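Local atomic coordinates of beta-1,3-1,4-glucanase (Caldicellulosiruptor sp. F32, PDB entry 5H4R), a protein that hydrolyses mixed-linkage beta-1,3-1,4-glucans, as a lichenase of glycoside hydrolase family 5. Residues S165-V170 and L181-V186; T96-V101 and A185-R190; G373-D376 and K381-Y384. The protein carries 1 engineered substitution. One frame throughout, in Å; residues are numbered along the deposited sequence.

The three contacts sit in a (beta/alpha)8 barrel whose eight parallel strands follow one another in chain order. Contact 1 joins helix 156-173 to strand 181-184, the fourth. Contact 2 runs from strand 96-99, the second, to the loop that leaves the fourth, and so shares Ala-185 and Val-186 with contact 1; their centres lie 10 Å apart and a salt bridge from Glu-184 to Arg-98 connects them. Contact 3, a small hairpin between the eighth strand and helix 385-395, comes later in the chain, its centre 22 Å from that of contact 2 and 30 Å from contact 1's. Contact 2 contributes Asn-187 and Gln-188 to the glycan site, while contact 1 packs the barrel wall behind it.

Contact 1: residues S165-V170 and L181-V186; sequences SIWTQV and LIFEAV
Phe-183, on strand 181-184, meets the indole of Trp-167 with its CB and one face of its ring. CZ3 of Trp-167 comes down over that face, 3.5 Å from CG of Phe-183, while CH2 of Trp-167 lies 3.6 Å from CB of Phe-183. Inclined at 35°, the rings pack obliquely, the two side chains running past one another in opposing senses.

At Glu-184 the contact passes to the backbone. Its carbonyl O lies near the plane of the indole, at the edge, 3.2 Å from CZ2 of Trp-167, while its CB points away from the helix, and the carboxylate is held by Arg-98 and Asn-139 in the barrel. This is the alpha/beta layering of a (beta/alpha)8 barrel: helix 156-173, on the outside, precedes the fourth strand in the chain and covers it, with Trp-167 reaching across between the two layers.

Ala-185, just past the strand, receives the one hydrogen bond of the contact. NE1 of Trp-167 donates to O of Ala-185 at 3.0 Å, with an N-H...O angle of 160°; the acceptor lies in the indole plane. CG of Trp-167 lies anti to the carbonyl carbon (chi1 -83°), which sends the indole off the helix, and the turn about chi2 then brings NE1 to Ala-185 O. Phe-221 of helix 205-226 packs edge-to-face with the same indole.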
loop_
_atom_site.group_PDB
_atom_site.type_symbol
_atom_site.label_atom_id
_atom_site.label_comp_id
_atom_site.label_asym_id
_atom_site.label_seq_id
_atom_site.Cartn_x
_atom_site.Cartn_y
_atom_site.Cartn_z
ATOM N N SER A 165 -0.567 -20.152 -5.377
ATOM C CA SER A 165 -1.955 -20.393 -5.756
ATOM C C SER A 165 -2.733 -19.101 -5.911
ATOM O O SER A 165 -3.456 -18.920 -6.900
ATOM C CB SER A 165 -2.668 -21.281 -4.754
ATOM O OG SER A 165 -3.987 -21.487 -5.243
ATOM N N ILE A 166 -2.653 -18.204 -4.918
ATOM C CA ILE A 166 -3.350 -16.926 -5.033
ATOM C C ILE A 166 -2.913 -16.191 -6.289
ATOM O O ILE A 166 -3.758 -15.717 -7.060
ATOM C CB ILE A 166 -3.139 -16.058 -3.780
ATOM C CG1 ILE A 166 -3.750 -16.709 -2.537
ATOM C CG2 ILE A 166 -3.725 -14.659 -3.986
ATOM C CD1 ILE A 166 -5.276 -16.930 -2.564
ATOM N N TRP A 167 -1.595 -16.071 -6.510
ATOM C CA TRP A 167 -1.150 -15.241 -7.611
ATOM C C TRP A 167 -1.339 -15.920 -8.955
ATOM O O TRP A 167 -1.587 -15.220 -9.933
ATOM C CB TRP A 167 0.291 -14.763 -7.395
ATOM C CG TRP A 167 0.272 -13.566 -6.508
ATOM C CD1 TRP A 167 0.773 -13.451 -5.230
ATOM C CD2 TRP A 167 -0.337 -12.303 -6.811
ATOM N NE1 TRP A 167 0.508 -12.203 -4.735
ATOM C CE2 TRP A 167 -0.167 -11.474 -5.680
ATOM C CE3 TRP A 167 -1.001 -11.792 -7.930
ATOM C CZ2 TRP A 167 -0.639 -10.171 -5.637
ATOM C CZ3 TRP A 167 -1.473 -10.490 -7.885
ATOM C CH2 TRP A 167 -1.287 -9.698 -6.747
ATOM N N THR A 168 -1.332 -17.258 -9.027
ATOM C CA THR A 168 -1.691 -17.896 -10.285
ATOM C C THR A 168 -3.130 -17.553 -10.644
ATOM O O THR A 168 -3.438 -17.198 -11.789
ATOM C CB THR A 168 -1.500 -19.417 -10.196
ATOM O OG1 THR A 168 -0.116 -19.740 -10.065
ATOM C CG2 THR A 168 -2.018 -20.099 -11.450
ATOM N N GLN A 169 -4.033 -17.653 -9.663
ATOM C CA GLN A 169 -5.444 -17.405 -9.919
ATOM C C GLN A 169 -5.694 -15.947 -10.247
ATOM O O GLN A 169 -6.407 -15.637 -11.207
ATOM C CB GLN A 169 -6.292 -17.824 -8.726
ATOM C CG GLN A 169 -6.332 -19.312 -8.528
ATOM C CD GLN A 169 -7.042 -19.687 -7.265
ATOM O OE1 GLN A 169 -8.285 -19.712 -7.215
ATOM N NE2 GLN A 169 -6.273 -20.009 -6.232
ATOM N N VAL A 170 -5.142 -15.034 -9.444
ATOM C CA VAL A 170 -5.387 -13.613 -9.668
ATOM C C VAL A 170 -4.711 -13.153 -10.955
ATOM O O VAL A 170 -5.317 -12.460 -11.786
ATOM C CB VAL A 170 -4.932 -12.795 -8.449
ATOM C CG1 VAL A 170 -5.057 -11.297 -8.723
ATOM C CG2 VAL A 170 -5.753 -13.224 -7.221
ATOM N N LEU A 181 -2.527 -1.670 -14.462
ATOM C CA LEU A 181 -2.739 -2.595 -13.357
ATOM C C LEU A 181 -1.403 -3.148 -12.859
ATOM O O LEU A 181 -0.611 -3.694 -13.640
ATOM C CB LEU A 181 -3.654 -3.743 -13.778
ATOM C CG LEU A 181 -3.941 -4.779 -12.704
ATOM C CD1 LEU A 181 -4.661 -4.164 -11.530
ATOM C CD2 LEU A 181 -4.751 -5.938 -13.286
ATOM N N ILE A 182 -1.185 -2.993 -11.557
ATOM C CA ILE A 182 0.046 -3.329 -10.846
ATOM C C ILE A 182 -0.294 -4.392 -9.807
ATOM O O ILE A 182 -1.300 -4.267 -9.100
ATOM C CB ILE A 182 0.625 -2.070 -10.166
ATOM C CG1 ILE A 182 0.906 -0.994 -11.218
ATOM C CG2 ILE A 182 1.874 -2.393 -9.334
ATOM C CD1 ILE A 182 0.940 0.408 -10.635
ATOM N N PHE A 183 0.542 -5.438 -9.700
ATOM C CA PHE A 183 0.374 -6.454 -8.662
ATOM C C PHE A 183 1.388 -6.198 -7.558
ATOM O O PHE A 183 2.583 -6.032 -7.837
ATOM C CB PHE A 183 0.601 -7.878 -9.181
ATOM C CG PHE A 183 -0.312 -8.307 -10.305
ATOM C CD1 PHE A 183 -1.536 -7.701 -10.524
ATOM C CD2 PHE A 183 0.075 -9.340 -11.139
ATOM C CE1 PHE A 183 -2.364 -8.139 -11.558
ATOM C CE2 PHE A 183 -0.755 -9.782 -12.151
ATOM C CZ PHE A 183 -1.970 -9.176 -12.363
ATOM N N GLU A 184 0.924 -6.269 -6.320
ATOM C CA GLU A 184 1.750 -6.096 -5.124
ATOM C C GLU A 184 1.758 -7.404 -4.343
ATOM O O GLU A 184 0.702 -7.848 -3.892
ATOM C CB GLU A 184 1.187 -4.950 -4.261
ATOM C CG GLU A 184 1.872 -4.771 -2.910
ATOM C CD GLU A 184 1.107 -3.823 -1.998
ATOM O OE1 GLU A 184 0.856 -2.673 -2.422
ATOM O OE2 GLU A 184 0.695 -4.240 -0.875
ATOM N N ALA A 185 2.946 -7.991 -4.148
ATOM C CA ALA A 185 3.064 -9.375 -3.699
ATOM C C ALA A 185 2.233 -9.649 -2.462
ATOM O O ALA A 185 1.517 -10.655 -2.368
ATOM C CB ALA A 185 4.529 -9.682 -3.412
ATOM N N VAL A 186 2.393 -8.784 -1.466
ATOM C CA VAL A 186 1.825 -8.978 -0.143
ATOM C C VAL A 186 1.976 -7.626 0.531
ATOM O O VAL A 186 2.836 -6.826 0.138
ATOM C CB VAL A 186 2.573 -10.107 0.619
ATOM C CG1 VAL A 186 4.036 -9.802 0.800
ATOM C CG2 VAL A 186 1.914 -10.388 1.963
#

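Contact 2: residues T96-V101 and A185-R190; sequences TIRIPV and AVNQPR. Engineered in segment 185-190: Gln-188 (natural residue Glu). With BGC (beta-D-glucopyranose), chain B; BGC (beta-D-glucopyranose), chain C.
A single side-chain bond, without any backbone pairing, carries the whole contact: Arg-98 NH2 donates to Asn-187 OD1 at 2.9 Å, with an N-H...O angle of 145°. The position of this oxygen is somewhat doubtful, because it lies too close to another atom of the model. Asn-187 OD1 lies at the edge of the Arg-98 guanidinium, in the guanidinium plane. The two side chains cross at about a right angle, and the amide is turned 45° against the guanidinium. Arg-98 reaches the loop because its chain is extended from CG to NE, starting from a chi1 of -179° that sets CG opposite the backbone N.

The guanidinium has other partners in the barrel interior: NH1 forms a salt bridge with Glu-326 and a hydrogen bond with OD1 of Asn-52.

The other half of the Asn-187 amide faces the sugar, ND2 donating a fairly straight bond to O2 of the chain C glucose at 3.0 Å. With an alanine here, that O2 would probably lose its amide donor, and the loop its link, less surely placed, to Arg-98. Next in the loop, the engineered Gln-188, glutamate in the natural sequence, donates a hydrogen bond from NE2 to O4 of the chain B glucose at 3.1 Å, the oxygen that joins the two sugars; NE2 also lies 3.4 Å from C1 of the chain C glucose. OE1 of Gln-188 is hydrogen-bonded to His-272.

The natural Asn-Glu-Pro sequence after the fourth barrel strand is characteristic of clan A glycoside hydrolases, family 5 among them, in which the glutamate is the general acid/base; the engineered glutamine, at the oxygen joining the two sugars, probably marks that position in the active site here.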
loop_
_atom_site.group_PDB
_atom_site.type_symbol
_atom_site.label_atom_id
_atom_site.label_comp_id
_atom_site.label_asym_id
_atom_site.label_seq_id
_atom_site.Cartn_x
_atom_site.Cartn_y
_atom_site.Cartn_z
ATOM N N THR A 96 -4.221 7.029 -9.038
ATOM C CA THR A 96 -3.957 5.654 -8.641
ATOM C C THR A 96 -4.966 5.270 -7.577
ATOM O O THR A 96 -5.258 6.066 -6.686
ATOM C CB THR A 96 -2.523 5.486 -8.089
ATOM O OG1 THR A 96 -1.577 5.755 -9.124
ATOM C CG2 THR A 96 -2.285 4.077 -7.615
ATOM N N ILE A 97 -5.510 4.061 -7.682
ATOM C CA ILE A 97 -6.328 3.468 -6.629
ATOM C C ILE A 97 -5.645 2.186 -6.191
ATOM O O ILE A 97 -5.321 1.332 -7.026
ATOM C CB ILE A 97 -7.768 3.174 -7.087
ATOM C CG1 ILE A 97 -8.552 2.535 -5.936
ATOM C CG2 ILE A 97 -7.772 2.287 -8.290
ATOM C CD1 ILE A 97 -10.018 2.690 -6.074
ATOM N N ARG A 98 -5.401 2.060 -4.895
ATOM C CA ARG A 98 -4.926 0.814 -4.339
ATOM C C ARG A 98 -6.122 0.082 -3.745
ATOM O O ARG A 98 -6.892 0.663 -2.967
ATOM C CB ARG A 98 -3.836 1.043 -3.292
ATOM C CG ARG A 98 -3.287 -0.247 -2.686
ATOM C CD ARG A 98 -1.895 0.010 -2.097
ATOM N NE ARG A 98 -1.256 -1.093 -1.370
ATOM C CZ ARG A 98 -1.420 -1.330 -0.067
ATOM N NH1 ARG A 98 -2.303 -0.641 0.642
ATOM N NH2 ARG A 98 -0.718 -2.296 0.530
ATOM N N ILE A 99 -6.294 -1.171 -4.172
ATOM C CA ILE A 99 -7.397 -2.023 -3.757
ATOM C C ILE A 99 -6.812 -3.182 -2.966
ATOM O O ILE A 99 -6.479 -4.234 -3.538
ATOM C CB ILE A 99 -8.203 -2.512 -4.967
ATOM C CG1 ILE A 99 -8.757 -1.327 -5.755
ATOM C CG2 ILE A 99 -9.366 -3.411 -4.480
ATOM C CD1 ILE A 99 -9.352 -1.739 -7.143
ATOM N N PRO A 100 -6.608 -3.008 -1.665
ATOM C CA PRO A 100 -6.091 -4.117 -0.853
ATOM C C PRO A 100 -7.141 -5.203 -0.727
ATOM O O PRO A 100 -8.333 -4.923 -0.546
ATOM C CB PRO A 100 -5.787 -3.453 0.492
ATOM C CG PRO A 100 -6.731 -2.282 0.558
ATOM C CD PRO A 100 -6.852 -1.796 -0.867
ATOM N N VAL A 101 -6.700 -6.458 -0.824
ATOM C CA VAL A 101 -7.624 -7.587 -0.776
ATOM C C VAL A 101 -7.106 -8.616 0.219
ATOM O O VAL A 101 -5.979 -9.107 0.081
ATOM C CB VAL A 101 -7.815 -8.253 -2.147
ATOM C CG1 VAL A 101 -8.834 -9.376 -2.014
ATOM C CG2 VAL A 101 -8.272 -7.222 -3.174
ATOM N N ALA A 185 2.946 -7.991 -4.148
ATOM C CA ALA A 185 3.064 -9.375 -3.699
ATOM C C ALA A 185 2.233 -9.649 -2.462
ATOM O O ALA A 185 1.517 -10.655 -2.368
ATOM C CB ALA A 185 4.529 -9.682 -3.412
ATOM N N VAL A 186 2.393 -8.784 -1.466
ATOM C CA VAL A 186 1.825 -8.978 -0.143
ATOM C C VAL A 186 1.976 -7.626 0.531
ATOM O O VAL A 186 2.836 -6.826 0.138
ATOM C CB VAL A 186 2.573 -10.107 0.619
ATOM C CG1 VAL A 186 4.036 -9.802 0.800
ATOM C CG2 VAL A 186 1.914 -10.388 1.963
ATOM N N ASN A 187 1.148 -7.375 1.538
ATOM C CA ASN A 187 1.057 -6.070 2.177
ATOM C C ASN A 187 2.181 -5.829 3.180
ATOM O O ASN A 187 3.135 -5.105 2.882
ATOM C CB ASN A 187 -0.331 -5.963 2.825
ATOM C CG ASN A 187 -0.532 -4.705 3.567
ATOM O OD1 ASN A 187 -0.279 -3.626 3.042
ATOM N ND2 ASN A 187 -1.024 -4.810 4.803
ATOM N N GLN A 188 2.105 -6.451 4.352
ATOM C CA GLN A 188 3.060 -6.197 5.441
ATOM C C GLN A 188 3.513 -7.540 6.005
ATOM O O GLN A 188 3.153 -7.937 7.120
ATOM C CB GLN A 188 2.460 -5.292 6.518
ATOM C CG GLN A 188 2.226 -3.923 5.980
ATOM C CD GLN A 188 1.721 -2.910 6.968
ATOM O OE1 GLN A 188 1.978 -1.723 6.788
ATOM N NE2 GLN A 188 0.951 -3.345 7.961
ATOM N N PRO A 189 4.325 -8.267 5.253
ATOM C CA PRO A 189 4.725 -9.614 5.686
ATOM C C PRO A 189 5.589 -9.533 6.933
ATOM O O PRO A 189 6.553 -8.768 6.981
ATOM C CB PRO A 189 5.506 -10.161 4.485
ATOM C CG PRO A 189 6.040 -8.966 3.814
ATOM C CD PRO A 189 5.001 -7.858 4.013
ATOM N N ARG A 190 5.235 -10.320 7.948
ATOM C CA ARG A 190 5.882 -10.200 9.248
ATOM C C ARG A 190 5.494 -11.392 10.113
ATOM O O ARG A 190 4.580 -12.151 9.793
ATOM C CB ARG A 190 5.486 -8.905 9.946
ATOM C CG ARG A 190 4.010 -8.876 10.348
ATOM C CD ARG A 190 3.516 -7.472 10.588
ATOM N NE ARG A 190 2.198 -7.498 11.191
ATOM C CZ ARG A 190 1.062 -7.628 10.516
ATOM N NH1 ARG A 190 1.071 -7.754 9.191
ATOM N NH2 ARG A 190 -0.089 -7.667 11.160
HETATM C C2 BGC B . 0.038 -0.563 12.612
HETATM C C3 BGC B . -0.728 -1.248 11.481
HETATM C C4 BGC B . -0.419 -0.576 10.141
HETATM C C5 BGC B . 1.100 -0.552 9.930
HETATM C C6 BGC B . 1.603 0.386 8.824
HETATM C C1 BGC B . 1.537 -0.595 12.308
HETATM O O1 BGC B . 2.314 0.125 13.283
HETATM O O2 BGC B . -0.278 -1.246 13.832
HETATM O O3 BGC B . -2.130 -1.166 11.737
HETATM O O4 BGC B . -1.115 -1.386 9.171
HETATM O O5 BGC B . 1.706 0.048 11.060
HETATM O O6 BGC B . 3.051 0.517 8.874
HETATM C C2 BGC C . -2.211 -1.767 7.116
HETATM C C3 BGC C . -3.636 -1.257 6.995
HETATM C C4 BGC C . -3.948 -0.493 8.269
HETATM C C5 BGC C . -3.139 0.798 8.165
HETATM C C6 BGC C . -3.330 1.700 9.390
HETATM C C1 BGC C . -1.269 -0.810 7.869
HETATM O O2 BGC C . -1.701 -2.103 5.809
HETATM O O3 BGC C . -4.481 -2.393 6.845
HETATM O O4 BGC C . -5.340 -0.193 8.280
HETATM O O5 BGC C . -1.746 0.531 7.990
HETATM O O6 BGC C . -3.119 1.020 10.632
#

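Contact 3: residues G373-D376 and K381-Y384; sequences GLLD and KWVY
Val-383 N donates to Leu-374 O at 2.8 Å, the shortest polar bond of the contact, and meets the carbonyl almost head-on, with a C=O...N angle of 177°. A second backbone bond runs the other way between the two strands next to the turn, from Asp-376 N to Lys-381 O at 2.9 Å.

Between these bonds Leu-375 faces Trp-382 as an antiparallel non-hydrogen-bonded pair, and their side chains share one face of the small ribbon. CD1 of Leu-375 sits over the middle of the six-membered ring of Trp-382, 3.9 Å from its centroid and 14° off the normal, a CH-pi contact. CB of Leu-375 covers the same ring nearer its rim, 3.6 Å from CZ3 of Trp-382. CG of Leu-375 lies anti to the backbone N, and the turn about chi2 then brings CD1 over the indole. Leu-374 comes to the indole differently, its CB lying in the ring plane at the edge, 3.9 Å from CZ3 of Trp-382.

On the other face of the ribbon CB of Asp-376 touches CG2 of Val-383 at 3.8 Å, while the Asp-376 carboxylate is bonded to Thr-379 in the turn. Tyr-384 closes the contact. Gly-373 O lies at the edge of its ring, 3.4 Å from CD2 of Tyr-384, and Arg-339 makes a cation-pi contact with the phenol. The backbone N of Tyr-384 is buried here without a hydrogen-bond partner.

Leu-375 and Trp-382 also pack on helix 83-91, and Tyr-384 is the N-cap residue of helix 385-395. The whole is a short beta hairpin, inserted between the eighth strand of the (beta/alpha)8 barrel and its last helix.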
loop_
_atom_site.group_PDB
_atom_site.type_symbol
_atom_site.label_atom_id
_atom_site.label_comp_id
_atom_site.label_asym_id
_atom_site.label_seq_id
_atom_site.Cartn_x
_atom_site.Cartn_y
_atom_site.Cartn_z
ATOM N N GLY A 373 -10.271 8.647 7.335
ATOM C CA GLY A 373 -11.139 8.895 6.207
ATOM C C GLY A 373 -10.976 10.295 5.649
ATOM O O GLY A 373 -10.750 11.267 6.387
ATOM N N LEU A 374 -11.126 10.386 4.317
ATOM C CA LEU A 374 -11.234 11.647 3.590
ATOM C C LEU A 374 -12.556 11.771 2.851
ATOM O O LEU A 374 -13.246 12.790 2.990
ATOM C CB LEU A 374 -10.069 11.790 2.590
ATOM C CG LEU A 374 -8.671 11.735 3.199
ATOM C CD1 LEU A 374 -7.631 11.830 2.098
ATOM C CD2 LEU A 374 -8.422 12.820 4.245
ATOM N N LEU A 375 -12.928 10.747 2.102
ATOM C CA LEU A 375 -14.174 10.710 1.357
ATOM C C LEU A 375 -15.258 10.045 2.207
ATOM O O LEU A 375 -15.096 8.893 2.627
ATOM C CB LEU A 375 -13.963 9.935 0.056
ATOM C CG LEU A 375 -15.223 9.835 -0.807
ATOM C CD1 LEU A 375 -15.705 11.189 -1.313
ATOM C CD2 LEU A 375 -14.930 8.877 -1.969
ATOM N N ASP A 376 -16.364 10.756 2.453
ATOM C CA ASP A 376 -17.537 10.118 3.062
ATOM C C ASP A 376 -18.223 9.306 1.968
ATOM O O ASP A 376 -18.897 9.851 1.093
ATOM C CB ASP A 376 -18.488 11.143 3.666
ATOM C CG ASP A 376 -19.679 10.489 4.363
ATOM O OD1 ASP A 376 -19.461 9.592 5.209
ATOM O OD2 ASP A 376 -20.831 10.844 4.062
ATOM N N LYS A 381 -19.229 13.004 -0.531
ATOM C CA LYS A 381 -18.686 14.306 -0.195
ATOM C C LYS A 381 -17.329 14.164 0.480
ATOM O O LYS A 381 -17.102 13.259 1.299
ATOM C CB LYS A 381 -19.644 15.065 0.721
ATOM C CG LYS A 381 -20.963 15.423 0.019
ATOM C CD LYS A 381 -21.747 16.481 0.753
ATOM C CE LYS A 381 -23.184 16.537 0.235
ATOM N NZ LYS A 381 -23.253 16.356 -1.250
ATOM N N TRP A 382 -16.418 15.077 0.152
ATOM C CA TRP A 382 -15.124 15.083 0.821
ATOM C C TRP A 382 -15.284 15.768 2.177
ATOM O O TRP A 382 -15.708 16.933 2.255
ATOM C CB TRP A 382 -14.057 15.783 -0.032
ATOM C CG TRP A 382 -13.777 15.042 -1.293
ATOM C CD1 TRP A 382 -14.336 15.279 -2.508
ATOM C CD2 TRP A 382 -12.922 13.895 -1.454
ATOM N NE1 TRP A 382 -13.875 14.370 -3.431
ATOM C CE2 TRP A 382 -12.999 13.514 -2.807
ATOM C CE3 TRP A 382 -12.082 13.178 -0.593
ATOM C CZ2 TRP A 382 -12.280 12.438 -3.325
ATOM C CZ3 TRP A 382 -11.361 12.101 -1.117
ATOM C CH2 TRP A 382 -11.482 11.736 -2.462
ATOM N N VAL A 383 -14.951 15.045 3.243
ATOM C CA VAL A 383 -15.018 15.619 4.587
ATOM C C VAL A 383 -13.855 16.574 4.825
ATOM O O VAL A 383 -14.006 17.602 5.504
ATOM C CB VAL A 383 -15.040 14.485 5.621
ATOM C CG1 VAL A 383 -15.029 15.058 7.029
ATOM C CG2 VAL A 383 -16.276 13.637 5.423
ATOM N N TYR A 384 -12.692 16.243 4.261
ATOM C CA TYR A 384 -11.456 16.998 4.449
ATOM C C TYR A 384 -10.895 17.382 3.087
ATOM O O TYR A 384 -9.821 16.931 2.690
ATOM C CB TYR A 384 -10.449 16.175 5.246
ATOM C CG TYR A 384 -10.946 15.853 6.621
ATOM C CD1 TYR A 384 -11.114 16.863 7.547
ATOM C CD2 TYR A 384 -11.237 14.542 7.006
ATOM C CE1 TYR A 384 -11.581 16.602 8.801
ATOM C CE2 TYR A 384 -11.719 14.262 8.268
ATOM C CZ TYR A 384 -11.876 15.288 9.171
ATOM O OH TYR A 384 -12.341 15.082 10.452
#